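Local coordinates for EVE domain-containing protein (PDB 2EVE), which is of unknown function but carries an EVE domain of the PUA-related class and probably binds modified nucleic acid, at residues Tyr3-Ser8 against Phe48-Ser53; Tyr32-Phe37 against Leu132-Val137. All coordinates share one frame; numbering follows the deposited sequence.

The two contacts meet on the mixed sheet of the EVE domain, with centres about 11 Å apart. Contact 1 pairs strand 3-8 with strand 46-51 in parallel. Contact 2 sets helix 32-40 against strand 134-137, the outermost strand on that side of the sheet. Strand 3-8 lies between the two strands and bonds to both: Leu5 N and Met135 O are 2.9 Å apart, as are Lys7 N and Ser133 O. The segments alternate along the chain, in the order 3-8, 32-37, 48-53, 132-137. Helix 32-40 directly precedes strand 46-51. The N-terminal strand thus ties early and late parts of the chain into one domain.

Contact 1: residues Tyr3-Ser8 against Phe48-Ser53; sequences YWLMKS and FFYHSS. With 144 (tris-hydroxymethyl-methyl-ammonium), chain D.
Lys7 and Tyr50 lie side by side and point the same way, on the sheet face they share with Leu5 and Phe48. Lys7 CB lies 4.2 Å from Ser52 OG. The next carbon, CG, touches Tyr50 CD1 at 3.7 Å. With chi1 at -57°, CG sits beside the backbone N, and the chain then runs fully extended past the bound tris-hydroxymethyl-methyl-ammonium. CD packs 3.4 Å from ligand O4, and CE passes ligand C4. The tip, NZ, also comes near C4 and makes a weak hydrogen bond to Leu132 O. Tyr50 OH hydrogen-bonds ligand O2 at 2.6 Å, with O2 at the ring edge and in its plane. Ser52 CB, in the same segment as Tyr50, touches ligand O4, the oxygen that also meets Lys7 CD. Further along this face, Leu5 CD2 packs on Tyr50 CB at 3.9 Å, and CD1 meets Phe48 CB. On the reverse face, Ser8 CB meets Phe49 CE1. Five backbone hydrogen bonds join the segments. Met6 N to Phe48 O is nearly straight (167°), whereas Ser52 N approaches Ser8 O from above the carbonyl plane. This is a parallel strand pair within a mixed sheet, and its C-terminal end forms much of the ligand pocket, which Leu111 completes.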
ATOM      1  N   TYR A   3      11.927   0.115  -0.222  1.00 11.19           N
ATOM      2  CA  TYR A   3      10.773   0.997  -0.378  1.00 10.79           C
ATOM      3  C   TYR A   3       9.657   0.347  -1.190  1.00 10.98           C
ATOM      4  O   TYR A   3       9.907  -0.484  -2.065  1.00 10.75           O
ATOM      5  CB  TYR A   3      11.194   2.297  -1.061  1.00 11.19           C
ATOM      6  CG  TYR A   3      12.255   3.074  -0.318  1.00 12.75           C
ATOM      7  CD1 TYR A   3      12.005   3.604   0.948  1.00 13.48           C
ATOM      8  CD2 TYR A   3      13.511   3.287  -0.886  1.00 16.22           C
ATOM      9  CE1 TYR A   3      12.982   4.332   1.628  1.00 15.44           C
ATOM     10  CE2 TYR A   3      14.493   4.014  -0.214  1.00 16.53           C
ATOM     11  CZ  TYR A   3      14.220   4.532   1.041  1.00 18.91           C
ATOM     12  OH  TYR A   3      15.187   5.256   1.704  1.00 21.58           O
ATOM     13  N   TRP A   4       8.426   0.755  -0.904  1.00 10.31           N
ATOM     14  CA  TRP A   4       7.260   0.202  -1.577  1.00  8.02           C
ATOM     15  C   TRP A   4       6.151   1.235  -1.691  1.00  8.83           C
ATOM     16  O   TRP A   4       6.300   2.387  -1.279  1.00  8.69           O
ATOM     17  CB  TRP A   4       6.707  -0.989  -0.782  1.00  9.56           C
ATOM     18  CG  TRP A   4       7.733  -1.957  -0.306  1.00 10.05           C
ATOM     19  CD1 TRP A   4       8.516  -1.850   0.811  1.00  9.56           C
ATOM     20  CD2 TRP A   4       8.117  -3.171  -0.949  1.00  8.66           C
ATOM     21  NE1 TRP A   4       9.368  -2.923   0.898  1.00  9.30           N
ATOM     22  CE2 TRP A   4       9.146  -3.749  -0.174  1.00 10.29           C
ATOM     23  CE3 TRP A   4       7.695  -3.825  -2.112  1.00 11.00           C
ATOM     24  CZ2 TRP A   4       9.761  -4.954  -0.524  1.00 11.21           C
ATOM     25  CZ3 TRP A   4       8.307  -5.026  -2.461  1.00 10.31           C
ATOM     26  CH2 TRP A   4       9.329  -5.574  -1.671  1.00 10.66           C
ATOM     27  N   LEU A   5       5.035   0.799  -2.260  1.00  8.53           N
ATOM     28  CA  LEU A   5       3.844   1.623  -2.392  1.00  7.85           C
ATOM     29  C   LEU A   5       2.657   0.677  -2.264  1.00  7.80           C
ATOM     30  O   LEU A   5       2.652  -0.411  -2.846  1.00  8.48           O
ATOM     31  CB  LEU A   5       3.808   2.354  -3.746  1.00  7.24           C
ATOM     32  CG  LEU A   5       2.591   3.261  -3.974  1.00  8.93           C
ATOM     33  CD1 LEU A   5       2.968   4.470  -4.826  1.00 10.49           C
ATOM     34  CD2 LEU A   5       1.480   2.464  -4.633  1.00  9.00           C
HETATM   35  N   MSE A   6       1.667   1.076  -1.472  1.00  8.27           N
HETATM   36  CA  MSE A   6       0.465   0.273  -1.282  1.00  8.17           C
HETATM   37  C   MSE A   6      -0.775   1.153  -1.400  1.00  8.17           C
HETATM   38  O   MSE A   6      -0.776   2.294  -0.942  1.00  9.64           O
HETATM   39  CB  MSE A   6       0.496  -0.427   0.077  1.00 11.10           C
HETATM   40  CG  MSE A   6       1.693  -1.359   0.254  1.00  9.79           C
HETATM   41 SE   MSE A   6       1.416  -2.683   1.643  1.00 21.93          SE
HETATM   42  CE  MSE A   6       1.603  -1.483   3.123  1.00 11.00           C
ATOM     43  N   LYS A   7      -1.826   0.602  -2.004  1.00  7.96           N
ATOM     44  CA  LYS A   7      -3.074   1.325  -2.240  1.00  9.60           C
ATOM     45  C   LYS A   7      -4.186   1.086  -1.225  1.00 10.16           C
ATOM     46  O   LYS A   7      -4.336  -0.014  -0.697  1.00 10.56           O
ATOM     47  CB  LYS A   7      -3.622   0.972  -3.625  1.00 10.84           C
ATOM     48  CG  LYS A   7      -2.675   1.248  -4.773  1.00 12.22           C
ATOM     49  CD  LYS A   7      -3.333   0.906  -6.103  1.00 16.54           C
ATOM     50  CE  LYS A   7      -2.387   1.149  -7.264  1.00 19.88           C
ATOM     51  NZ  LYS A   7      -3.009   0.809  -8.573  1.00 22.33           N
ATOM     52  N   SER A   8      -4.975   2.131  -0.979  1.00  9.89           N
ATOM     53  CA  SER A   8      -6.102   2.060  -0.058  1.00 10.26           C
ATOM     54  C   SER A   8      -7.120   3.158  -0.348  1.00 11.45           C
ATOM     55  O   SER A   8      -6.750   4.304  -0.596  1.00 10.76           O
ATOM     56  CB  SER A   8      -5.629   2.199   1.390  1.00 10.70           C
ATOM     57  OG  SER A   8      -6.724   2.070   2.292  1.00 11.19           O
ATOM     58  N   PHE A  48       4.867   4.264   0.332  1.00  7.59           N
ATOM     59  CA  PHE A  48       4.018   5.406   0.041  1.00  8.53           C
ATOM     60  C   PHE A  48       2.580   4.938   0.187  1.00  8.20           C
ATOM     61  O   PHE A  48       2.201   3.892  -0.342  1.00  8.18           O
ATOM     62  CB  PHE A  48       4.248   5.917  -1.380  1.00  8.54           C
ATOM     63  CG  PHE A  48       5.510   6.699  -1.538  1.00 11.13           C
ATOM     64  CD1 PHE A  48       5.820   7.725  -0.651  1.00 10.08           C
ATOM     65  CD2 PHE A  48       6.392   6.417  -2.573  1.00 11.10           C
ATOM     66  CE1 PHE A  48       6.990   8.459  -0.793  1.00  9.76           C
ATOM     67  CE2 PHE A  48       7.566   7.145  -2.723  1.00 13.22           C
ATOM     68  CZ  PHE A  48       7.867   8.169  -1.831  1.00 11.56           C
ATOM     69  N   PHE A  49       1.797   5.713   0.928  1.00  8.01           N
ATOM     70  CA  PHE A  49       0.386   5.419   1.168  1.00  9.01           C
ATOM     71  C   PHE A  49      -0.382   6.101   0.034  1.00  9.54           C
ATOM     72  O   PHE A  49      -0.520   7.325   0.009  1.00 10.56           O
ATOM     73  CB  PHE A  49      -0.021   6.001   2.532  1.00  9.35           C
ATOM     74  CG  PHE A  49      -1.324   5.464   3.086  1.00  6.74           C
ATOM     75  CD1 PHE A  49      -2.511   5.550   2.361  1.00  9.70           C
ATOM     76  CD2 PHE A  49      -1.363   4.923   4.371  1.00  7.43           C
ATOM     77  CE1 PHE A  49      -3.723   5.103   2.914  1.00  9.46           C
ATOM     78  CE2 PHE A  49      -2.560   4.478   4.928  1.00  7.29           C
ATOM     79  CZ  PHE A  49      -3.744   4.566   4.202  1.00  8.84           C
ATOM     80  N   TYR A  50      -0.875   5.303  -0.905  1.00  8.70           N
ATOM     81  CA  TYR A  50      -1.596   5.825  -2.061  1.00  9.06           C
ATOM     82  C   TYR A  50      -3.113   5.727  -1.908  1.00  8.94           C
ATOM     83  O   TYR A  50      -3.657   4.647  -1.671  1.00 11.19           O
ATOM     84  CB  TYR A  50      -1.128   5.071  -3.313  1.00  9.13           C
ATOM     85  CG  TYR A  50      -1.803   5.484  -4.602  1.00  9.87           C
ATOM     86  CD1 TYR A  50      -3.037   4.951  -4.969  1.00 11.50           C
ATOM     87  CD2 TYR A  50      -1.204   6.409  -5.453  1.00 12.23           C
ATOM     88  CE1 TYR A  50      -3.662   5.333  -6.157  1.00 12.91           C
ATOM     89  CE2 TYR A  50      -1.817   6.797  -6.640  1.00 12.29           C
ATOM     90  CZ  TYR A  50      -3.040   6.258  -6.984  1.00 13.65           C
ATOM     91  OH  TYR A  50      -3.644   6.644  -8.155  1.00 15.88           O
ATOM     92  N   HIS A  51      -3.785   6.870  -2.033  1.00 10.75           N
ATOM     93  CA  HIS A  51      -5.239   6.929  -1.932  1.00 10.08           C
ATOM     94  C   HIS A  51      -5.852   6.575  -3.279  1.00 12.16           C
ATOM     95  O   HIS A  51      -5.617   7.258  -4.273  1.00 14.16           O
ATOM     96  CB  HIS A  51      -5.689   8.330  -1.511  1.00 10.63           C
ATOM     97  CG  HIS A  51      -5.546   8.597  -0.046  1.00 11.73           C
ATOM     98  ND1 HIS A  51      -5.894   9.801   0.526  1.00 10.66           N
ATOM     99  CD2 HIS A  51      -5.118   7.807   0.968  1.00 11.16           C
ATOM    100  CE1 HIS A  51      -5.688   9.742   1.830  1.00 11.89           C
ATOM    101  NE2 HIS A  51      -5.218   8.544   2.125  1.00 11.10           N
ATOM    102  N   SER A  52      -6.645   5.508  -3.298  1.00 12.42           N
ATOM    103  CA  SER A  52      -7.285   5.030  -4.519  1.00 16.15           C
ATOM    104  C   SER A  52      -8.807   5.176  -4.488  1.00 16.89           C
ATOM    105  O   SER A  52      -9.400   5.320  -3.421  1.00 18.32           O
ATOM    106  CB  SER A  52      -6.917   3.559  -4.736  1.00 16.99           C
ATOM    107  OG  SER A  52      -7.367   2.764  -3.648  1.00 20.36           O
ATOM    108  N   SER A  53      -9.430   5.131  -5.663  1.00 18.58           N
ATOM    109  CA  SER A  53     -10.886   5.249  -5.784  1.00 19.85           C
ATOM    110  C   SER A  53     -11.445   6.384  -4.936  1.00 20.01           C
ATOM    111  O   SER A  53     -12.264   6.159  -4.046  1.00 22.94           O
ATOM    112  CB  SER A  53     -11.560   3.937  -5.368  1.00 20.95           C
ATOM    113  OG  SER A  53     -11.114   2.854  -6.163  1.00 25.74           O
TER
HETATM  114  C1  144 D 303      -7.856   3.664  -8.247  1.00 26.65           C
HETATM  115  N   144 D 303      -6.803   2.949  -8.956  1.00 29.02           N
HETATM  116  C2  144 D 303      -5.880   3.956  -9.577  1.00 29.15           C
HETATM  117  O2  144 D 303      -5.603   5.349  -9.328  1.00 30.24           O
HETATM  118  C3  144 D 303      -7.527   2.036  -9.939  1.00 28.61           C
HETATM  119  O3  144 D 303      -6.659   1.203 -10.735  1.00 31.08           O
HETATM  120  C4  144 D 303      -6.056   2.221  -7.909  1.00 29.31           C
HETATM  121  O4  144 D 303      -6.581   1.051  -6.956  1.00 33.20           O

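Contact 2: residues Tyr32-Phe37 against Leu132-Val137; sequences YQARNF and LSVMPV
The Phe37 ring carries Pro136 over one face. Pro136 CD stands 3.5 Å from the ring centroid and 13° off the normal, a CH-pi contact. The proline CG lies farther along, 3.8 Å from Phe37 CE1. Val134 O and Leu132 CD2 approach the ring obliquely, the first nearest CD2 and the second nearest CE2. With chi1 at -84°, CG lies anti to the carbonyl carbon of Phe37, and this carries the ring across to the strand.

A second flat group lies on the helix. The Arg35 guanidinium has Tyr32 CD1 over one face, 3.7 Å above its plane. At its edge, NE and NH2 both donate to Asn36 OD1. The NH2 bond uses an in-plane lone pair of the amide oxygen, whereas NE comes from above the amide plane. Arg35 NH1 bonds Pro93 O, so the guanidinium is held from two directions.

Ala34 provides the close approach of helix to strand. Its CB lies 3.9 Å from Val134 CB and also meets Ser133 OG, which is itself hydrogen-bonded to a bound 3[N-morpholino]propane sulfonic acid, probably from the crystallisation liquor. Ala34 O rests 3.6 Å from Val134 CB. Leu132 divides its two methyls: CD1 packs on Gln33 CG and Ala34 N, and CD2 turns to Phe37. The Gln33 chain crosses Leu132 at about a right angle, passing over the CD1 methyl from CB to OE1.

Trp4 of the neighbouring strand also touches both Phe37 and Pro136. No hydrogen bond joins the two segments, and Val134 O is buried without a partner in the model. The helix is therefore held against the edge strand 134-137 and the loop residues just before it by apolar contact and the proline-ring CH-pi interaction, while Arg35 spends its polar end on Asn36 beside it and on Pro93 O, and not on the strand.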
ATOM      1  N   TYR A  32      -2.357 -12.181  -6.173  1.00  8.94           N
ATOM      2  CA  TYR A  32      -1.161 -12.958  -5.862  1.00  9.09           C
ATOM      3  C   TYR A  32       0.157 -12.214  -6.036  1.00  7.68           C
ATOM      4  O   TYR A  32       1.064 -12.366  -5.221  1.00  8.30           O
ATOM      5  CB  TYR A  32      -1.154 -14.254  -6.673  1.00  9.85           C
ATOM      6  CG  TYR A  32      -2.190 -15.243  -6.198  1.00 12.18           C
ATOM      7  CD1 TYR A  32      -2.097 -15.822  -4.930  1.00 13.87           C
ATOM      8  CD2 TYR A  32      -3.280 -15.580  -6.999  1.00 14.81           C
ATOM      9  CE1 TYR A  32      -3.066 -16.712  -4.471  1.00 17.52           C
ATOM     10  CE2 TYR A  32      -4.255 -16.468  -6.548  1.00 17.94           C
ATOM     11  CZ  TYR A  32      -4.142 -17.028  -5.287  1.00 18.01           C
ATOM     12  OH  TYR A  32      -5.109 -17.902  -4.842  1.00 22.53           O
ATOM     13  N   GLN A  33       0.265 -11.409  -7.087  1.00  8.54           N
ATOM     14  CA  GLN A  33       1.492 -10.654  -7.321  1.00  8.91           C
ATOM     15  C   GLN A  33       1.692  -9.636  -6.195  1.00  8.35           C
ATOM     16  O   GLN A  33       2.806  -9.464  -5.685  1.00  8.09           O
ATOM     17  CB  GLN A  33       1.430  -9.944  -8.680  1.00 10.83           C
ATOM     18  CG  GLN A  33       2.674  -9.124  -9.024  1.00 13.36           C
ATOM     19  CD  GLN A  33       2.614  -8.539 -10.426  1.00 15.76           C
ATOM     20  OE1 GLN A  33       1.548  -8.137 -10.897  1.00 15.29           O
ATOM     21  NE2 GLN A  33       3.763  -8.473 -11.092  1.00 15.93           N
ATOM     22  N   ALA A  34       0.605  -8.975  -5.801  1.00  8.22           N
ATOM     23  CA  ALA A  34       0.644  -7.986  -4.729  1.00  7.81           C
ATOM     24  C   ALA A  34       0.973  -8.684  -3.410  1.00  8.27           C
ATOM     25  O   ALA A  34       1.776  -8.187  -2.613  1.00  6.55           O
ATOM     26  CB  ALA A  34      -0.705  -7.262  -4.629  1.00  7.12           C
ATOM     27  N   ARG A  35       0.351  -9.838  -3.188  1.00  7.18           N
ATOM     28  CA  ARG A  35       0.584 -10.619  -1.976  1.00  7.59           C
ATOM     29  C   ARG A  35       2.043 -11.022  -1.891  1.00  8.30           C
ATOM     30  O   ARG A  35       2.668 -10.919  -0.835  1.00  7.43           O
ATOM     31  CB  ARG A  35      -0.261 -11.900  -1.964  1.00  7.35           C
ATOM     32  CG  ARG A  35       0.046 -12.816  -0.769  1.00  7.53           C
ATOM     33  CD  ARG A  35      -0.349 -14.273  -1.018  1.00  9.55           C
ATOM     34  NE  ARG A  35       0.548 -14.929  -1.970  1.00  9.38           N
ATOM     35  CZ  ARG A  35       0.507 -16.227  -2.264  1.00  8.38           C
ATOM     36  NH1 ARG A  35      -0.390 -17.017  -1.682  1.00  9.91           N
ATOM     37  NH2 ARG A  35       1.363 -16.739  -3.139  1.00  9.13           N
ATOM     38  N   ASN A  36       2.588 -11.492  -3.006  1.00  7.73           N
ATOM     39  CA  ASN A  36       3.974 -11.927  -2.998  1.00  6.95           C
ATOM     40  C   ASN A  36       4.922 -10.787  -2.651  1.00  7.31           C
ATOM     41  O   ASN A  36       5.880 -10.990  -1.904  1.00  7.34           O
ATOM     42  CB  ASN A  36       4.326 -12.587  -4.332  1.00  8.51           C
ATOM     43  CG  ASN A  36       3.658 -13.946  -4.491  1.00  7.26           C
ATOM     44  OD1 ASN A  36       3.240 -14.561  -3.505  1.00  8.27           O
ATOM     45  ND2 ASN A  36       3.571 -14.429  -5.727  1.00  8.82           N
ATOM     46  N   PHE A  37       4.665  -9.591  -3.175  1.00  6.56           N
ATOM     47  CA  PHE A  37       5.512  -8.453  -2.832  1.00  6.09           C
ATOM     48  C   PHE A  37       5.350  -8.158  -1.340  1.00  7.16           C
ATOM     49  O   PHE A  37       6.330  -7.948  -0.624  1.00  7.64           O
ATOM     50  CB  PHE A  37       5.128  -7.209  -3.638  1.00  6.57           C
ATOM     51  CG  PHE A  37       5.754  -7.150  -5.002  1.00  7.43           C
ATOM     52  CD1 PHE A  37       7.131  -7.281  -5.154  1.00  7.30           C
ATOM     53  CD2 PHE A  37       4.972  -6.942  -6.131  1.00  9.40           C
ATOM     54  CE1 PHE A  37       7.726  -7.206  -6.416  1.00  6.53           C
ATOM     55  CE2 PHE A  37       5.556  -6.865  -7.402  1.00  9.67           C
ATOM     56  CZ  PHE A  37       6.933  -6.998  -7.541  1.00  9.81           C
ATOM     57  N   LEU A 132      -1.814  -3.530 -10.054  1.00 20.40           N
ATOM     58  CA  LEU A 132      -1.073  -3.986  -8.882  1.00 17.07           C
ATOM     59  C   LEU A 132      -1.292  -2.979  -7.751  1.00 15.97           C
ATOM     60  O   LEU A 132      -1.073  -1.781  -7.933  1.00 16.36           O
ATOM     61  CB  LEU A 132       0.415  -4.086  -9.226  1.00 17.68           C
ATOM     62  CG  LEU A 132       1.357  -4.712  -8.199  1.00 17.47           C
ATOM     63  CD1 LEU A 132       0.969  -6.168  -7.957  1.00 15.98           C
ATOM     64  CD2 LEU A 132       2.792  -4.625  -8.710  1.00 17.08           C
ATOM     65  N   SER A 133      -1.724  -3.471  -6.590  1.00 13.70           N
ATOM     66  CA  SER A 133      -1.995  -2.619  -5.429  1.00 12.61           C
ATOM     67  C   SER A 133      -0.828  -2.514  -4.448  1.00 12.70           C
ATOM     68  O   SER A 133      -0.817  -1.637  -3.582  1.00 12.85           O
ATOM     69  CB  SER A 133      -3.234  -3.130  -4.688  1.00 13.20           C
ATOM     70  OG  SER A 133      -3.047  -4.467  -4.260  1.00 14.24           O
ATOM     71  N   VAL A 134       0.134  -3.425  -4.567  1.00 11.03           N
ATOM     72  CA  VAL A 134       1.329  -3.423  -3.720  1.00 10.35           C
ATOM     73  C   VAL A 134       2.500  -3.587  -4.682  1.00 10.10           C
ATOM     74  O   VAL A 134       2.538  -4.535  -5.471  1.00 11.02           O
ATOM     75  CB  VAL A 134       1.328  -4.584  -2.700  1.00 11.20           C
ATOM     76  CG1 VAL A 134       2.592  -4.525  -1.856  1.00 10.11           C
ATOM     77  CG2 VAL A 134       0.093  -4.496  -1.808  1.00 11.82           C
HETATM   78  N   MSE A 135       3.459  -2.670  -4.613  1.00  9.79           N
HETATM   79  CA  MSE A 135       4.583  -2.698  -5.539  1.00  9.10           C
HETATM   80  C   MSE A 135       5.876  -2.174  -4.947  1.00  9.61           C
HETATM   81  O   MSE A 135       5.871  -1.396  -3.993  1.00  9.87           O
HETATM   82  CB  MSE A 135       4.254  -1.823  -6.742  1.00 10.75           C
HETATM   83  CG  MSE A 135       4.117  -0.350  -6.351  1.00 11.78           C
HETATM   84 SE   MSE A 135       3.399   0.789  -7.731  1.00 19.85          SE
HETATM   85  CE  MSE A 135       1.592   0.124  -7.650  1.00 14.33           C
ATOM     86  N   PRO A 136       7.010  -2.593  -5.519  1.00  9.83           N
ATOM     87  CA  PRO A 136       8.302  -2.121  -5.027  1.00  9.08           C
ATOM     88  C   PRO A 136       8.536  -0.719  -5.594  1.00 10.17           C
ATOM     89  O   PRO A 136       7.936  -0.339  -6.600  1.00 10.93           O
ATOM     90  CB  PRO A 136       9.284  -3.147  -5.596  1.00 10.90           C
ATOM     91  CG  PRO A 136       8.653  -3.512  -6.899  1.00 10.48           C
ATOM     92  CD  PRO A 136       7.182  -3.635  -6.549  1.00 10.41           C
ATOM     93  N   VAL A 137       9.386   0.047  -4.925  1.00 10.04           N
ATOM     94  CA  VAL A 137       9.740   1.394  -5.358  1.00  9.85           C
ATOM     95  C   VAL A 137      11.259   1.450  -5.229  1.00 10.49           C
ATOM     96  O   VAL A 137      11.798   1.141  -4.167  1.00 11.35           O
ATOM     97  CB  VAL A 137       9.096   2.479  -4.445  1.00  9.50           C
ATOM     98  CG1 VAL A 137       9.648   3.857  -4.797  1.00 10.45           C
ATOM     99  CG2 VAL A 137       7.579   2.472  -4.610  1.00  9.08           C
TER